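Long-range contact in lectin-related NK cell receptor LY49L1 (Mus musculus, PDB 3G8K), which serves as a membrane-bound natural killer cell receptor of the Ly49 family, its C-type lectin-like domain probably recognising MHC class I molecules: residues Y93-L102 and L108-F117. The protein carries 1 engineered substitution. Residues are numbered along the deposited sequence; the frame is centred on the assembly and turned at random.
Sequences YNIRDGGCML and LDNDNCDKSF
The antiparallel hairpin of strands 100-104 and 108-111 in the C-type lectin-like domain pairs C100 with D111, M101 with N110 and L102 with D109. L102 and D109 exchange two backbone hydrogen bonds; D111 N donates to C100 O, while the return bond from C100 N is weak. The disulfide C100 SG–C113 SG (2.1 Å, chi3 102°) runs from the start of strand 100-104 to the turn 112-115 that follows strand 108-111, and a water joins G99 N to C113 N. This is the disulfide within the long-loop region of the C-type lectin fold, distinct from C31–C119, which joins helix 28-37 to strand 118-124. The side chain of N110 reaches from its strand into the loop before C100. With chi1 at 62°, its CG stands between backbone N and carbonyl carbon, and ND2 meets two carbonyls: G98 O at 2.8 Å, a nearly straight bond on an in-plane lone pair, and N94 O through a weak, bent one. N110 OD1 accepts a hydrogen bond from a water that in turn accepts from N94 N, so both ends of the amide hold the loop. G98, which has no side chain, lets its backbone lie against D111, CA 3.4 Å from D111 C. On the M101 and N110 face, M101 bends at chi2 and chi3, bringing SD to 3.0 Å from D109 O and laying CE 3.6 Å above the centre of the Y93 ring. L108 O sits at the edge of that ring, in its plane. W76 touches M101 and N110 from strand 75-78. On the face of C100 and L102, L102 crosses F117 at about a right angle; its CD1 lies over the ring, 4.3 Å from the centroid, in a CH-pi contact, while W64 meets F117 edge-to-face.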
loop_
_atom_site.group_PDB
_atom_site.type_symbol
_atom_site.label_atom_id
_atom_site.label_comp_id
_atom_site.label_asym_id
_atom_site.label_seq_id
_atom_site.Cartn_x
_atom_site.Cartn_y
_atom_site.Cartn_z
ATOM N N TYR A 93 13.467 14.710 20.883
ATOM C CA TYR A 93 12.220 15.469 20.751
ATOM C C TYR A 93 12.136 16.642 21.741
ATOM O O TYR A 93 12.136 16.476 22.974
ATOM C CB TYR A 93 10.943 14.565 20.773
ATOM C CG TYR A 93 11.042 13.342 19.873
ATOM C CD1 TYR A 93 11.083 13.481 18.509
ATOM C CD2 TYR A 93 11.203 12.050 20.415
ATOM C CE1 TYR A 93 11.211 12.402 17.681
ATOM C CE2 TYR A 93 11.375 10.933 19.575
ATOM C CZ TYR A 93 11.356 11.130 18.212
ATOM O OH TYR A 93 11.542 10.098 17.365
ATOM N N ASN A 94 12.120 17.837 21.188
ATOM C CA ASN A 94 11.937 19.030 21.987
ATOM C C ASN A 94 10.461 19.376 22.056
ATOM O O ASN A 94 9.902 19.702 21.046
ATOM C CB ASN A 94 12.742 20.180 21.369
ATOM C CG ASN A 94 12.878 21.355 22.319
ATOM O OD1 ASN A 94 12.130 21.475 23.307
ATOM N ND2 ASN A 94 13.856 22.207 22.060
ATOM N N ILE A 95 9.806 19.286 23.221
ATOM C CA ILE A 95 8.335 19.565 23.301
ATOM C C ILE A 95 7.946 21.036 23.076
ATOM O O ILE A 95 6.760 21.349 22.882
ATOM C CB ILE A 95 7.654 19.008 24.620
ATOM C CG1 ILE A 95 8.173 19.708 25.871
ATOM C CG2 ILE A 95 7.695 17.453 24.653
ATOM C CD1 ILE A 95 7.241 19.642 27.074
ATOM N N ARG A 96 8.959 21.922 23.085
ATOM C CA ARG A 96 8.846 23.356 22.802
ATOM C C ARG A 96 8.501 23.580 21.344
ATOM O O ARG A 96 7.794 24.527 21.026
ATOM C CB ARG A 96 10.172 24.055 23.074
ATOM C CG ARG A 96 10.380 24.530 24.490
ATOM C CD ARG A 96 11.854 24.901 24.681
ATOM N NE ARG A 96 12.160 25.308 26.057
ATOM C CZ ARG A 96 13.292 25.026 26.714
ATOM N NH1 ARG A 96 14.274 24.296 26.156
ATOM N NH2 ARG A 96 13.424 25.456 27.965
ATOM N N ASP A 97 9.071 22.726 20.485
ATOM C CA ASP A 97 8.795 22.609 19.056
ATOM C C ASP A 97 7.628 21.673 18.656
ATOM O O ASP A 97 7.414 21.446 17.452
ATOM C CB ASP A 97 10.027 22.157 18.308
ATOM C CG ASP A 97 11.298 22.883 18.754
ATOM O OD1 ASP A 97 11.224 24.053 19.244
ATOM O OD2 ASP A 97 12.367 22.225 18.630
ATOM N N GLY A 98 6.879 21.150 19.621
ATOM C CA GLY A 98 5.703 20.316 19.301
ATOM C C GLY A 98 5.429 19.118 20.183
ATOM O O GLY A 98 6.332 18.294 20.467
ATOM N N GLY A 99 4.161 18.928 20.538
ATOM C CA GLY A 99 3.841 17.822 21.469
ATOM C C GLY A 99 3.144 16.623 20.875
ATOM O O GLY A 99 2.734 15.757 21.630
ATOM N N CYS A 100 3.016 16.558 19.532
ATOM C CA CYS A 100 2.320 15.437 18.838
ATOM C C CYS A 100 3.261 14.836 17.800
ATOM O O CYS A 100 4.049 15.582 17.189
ATOM C CB CYS A 100 1.039 15.974 18.155
ATOM S SG CYS A 100 -0.345 16.534 19.286
ATOM N N MET A 101 3.172 13.518 17.534
ATOM C CA MET A 101 4.091 12.881 16.593
ATOM C C MET A 101 3.471 12.700 15.152
ATOM O O MET A 101 2.285 12.446 14.997
ATOM C CB MET A 101 4.708 11.616 17.259
ATOM C CG MET A 101 6.075 11.110 16.760
ATOM S SD MET A 101 7.370 12.162 17.249
ATOM C CE MET A 101 7.689 11.588 18.918
ATOM N N LEU A 102 4.277 12.935 14.134
ATOM C CA LEU A 102 4.026 12.541 12.778
ATOM C C LEU A 102 5.010 11.465 12.366
ATOM O O LEU A 102 6.130 11.447 12.852
ATOM C CB LEU A 102 4.376 13.638 11.774
ATOM C CG LEU A 102 3.848 15.011 11.906
ATOM C CD1 LEU A 102 4.971 15.856 11.342
ATOM C CD2 LEU A 102 2.641 14.988 10.935
ATOM N N LEU A 108 10.183 9.637 12.519
ATOM C CA LEU A 108 9.220 10.189 13.437
ATOM C C LEU A 108 9.728 11.606 13.772
ATOM O O LEU A 108 10.926 11.799 14.008
ATOM C CB LEU A 108 9.164 9.290 14.668
ATOM C CG LEU A 108 8.009 8.271 14.803
ATOM C CD1 LEU A 108 7.479 7.640 13.472
ATOM C CD2 LEU A 108 8.212 7.191 15.907
ATOM N N ASP A 109 8.828 12.594 13.778
ATOM C CA ASP A 109 9.173 13.925 14.227
ATOM C C ASP A 109 8.050 14.489 15.070
ATOM O O ASP A 109 6.911 14.071 14.934
ATOM C CB ASP A 109 9.467 14.798 13.006
ATOM C CG ASP A 109 10.359 15.987 13.353
ATOM O OD1 ASP A 109 10.522 16.823 12.456
ATOM O OD2 ASP A 109 10.892 16.050 14.518
ATOM N N ASN A 110 8.350 15.377 16.010
ATOM C CA ASN A 110 7.308 15.992 16.762
ATOM C C ASN A 110 6.944 17.312 16.100
ATOM O O ASN A 110 7.771 17.909 15.410
ATOM C CB ASN A 110 7.735 16.249 18.185
ATOM C CG ASN A 110 8.928 17.204 18.290
ATOM O OD1 ASN A 110 9.920 17.129 17.553
ATOM N ND2 ASN A 110 8.830 18.077 19.237
ATOM N N ASP A 111 5.745 17.779 16.359
ATOM C CA ASP A 111 5.296 18.992 15.704
ATOM C C ASP A 111 4.076 19.590 16.407
ATOM O O ASP A 111 3.426 18.919 17.200
ATOM C CB ASP A 111 5.061 18.778 14.202
ATOM C CG ASP A 111 5.336 20.056 13.395
ATOM O OD1 ASP A 111 5.189 21.172 13.976
ATOM O OD2 ASP A 111 5.772 19.995 12.231
ATOM N N ASN A 112 3.770 20.867 16.080
ATOM C CA ASN A 112 2.644 21.573 16.590
ATOM C C ASN A 112 1.378 20.780 16.403
ATOM O O ASN A 112 0.945 20.584 15.266
ATOM C CB ASN A 112 2.510 22.863 15.777
ATOM C CG ASN A 112 1.627 23.904 16.436
ATOM O OD1 ASN A 112 0.597 23.606 17.032
ATOM N ND2 ASN A 112 2.049 25.126 16.355
ATOM N N CYS A 113 0.702 20.460 17.495
ATOM C CA CYS A 113 -0.559 19.702 17.421
ATOM C C CYS A 113 -1.650 20.373 16.603
ATOM O O CYS A 113 -2.641 19.747 16.262
ATOM C CB CYS A 113 -1.112 19.416 18.788
ATOM S SG CYS A 113 0.033 18.482 19.854
ATOM N N ASP A 114 -1.452 21.640 16.274
ATOM C CA ASP A 114 -2.487 22.474 15.575
ATOM C C ASP A 114 -2.261 22.507 14.098
ATOM O O ASP A 114 -3.133 23.011 13.333
ATOM C CB ASP A 114 -2.326 23.914 16.037
ATOM C CG ASP A 114 -3.378 24.834 15.427
ATOM O OD1 ASP A 114 -4.570 24.599 15.807
ATOM O OD2 ASP A 114 -3.025 25.725 14.549
ATOM N N LYS A 115 -1.077 22.074 13.646
ATOM C CA LYS A 115 -0.898 21.985 12.232
ATOM C C LYS A 115 -1.781 20.835 11.713
ATOM O O LYS A 115 -2.027 19.868 12.416
ATOM C CB LYS A 115 0.585 21.763 11.828
ATOM C CG LYS A 115 1.392 23.016 11.848
ATOM C CD LYS A 115 2.778 22.934 11.376
ATOM C CE LYS A 115 2.978 22.704 9.935
ATOM N NZ LYS A 115 2.307 23.728 9.068
ATOM N N SER A 116 -2.162 20.935 10.446
ATOM C CA SER A 116 -3.018 20.030 9.677
ATOM C C SER A 116 -2.108 19.131 8.810
ATOM O O SER A 116 -1.396 19.626 7.895
ATOM C CB SER A 116 -3.958 20.895 8.779
ATOM O OG SER A 116 -4.972 21.532 9.560
ATOM N N PHE A 117 -2.068 17.819 9.163
ATOM C CA PHE A 117 -1.405 16.725 8.404
ATOM C C PHE A 117 -2.424 15.594 8.031
ATOM O O PHE A 117 -3.533 15.543 8.570
ATOM C CB PHE A 117 -0.162 16.174 9.205
ATOM C CG PHE A 117 0.918 17.236 9.397
ATOM C CD1 PHE A 117 1.122 17.836 10.617
ATOM C CD2 PHE A 117 1.674 17.661 8.325
ATOM C CE1 PHE A 117 2.099 18.819 10.792
ATOM C CE2 PHE A 117 2.626 18.667 8.486
ATOM C CZ PHE A 117 2.845 19.216 9.735
HETATM O O HOH W 1 12.778 10.604 15.247
HETATM O O HOH W 2 12.050 18.560 18.237
HETATM O O HOH W 3 2.202 21.085 20.210
#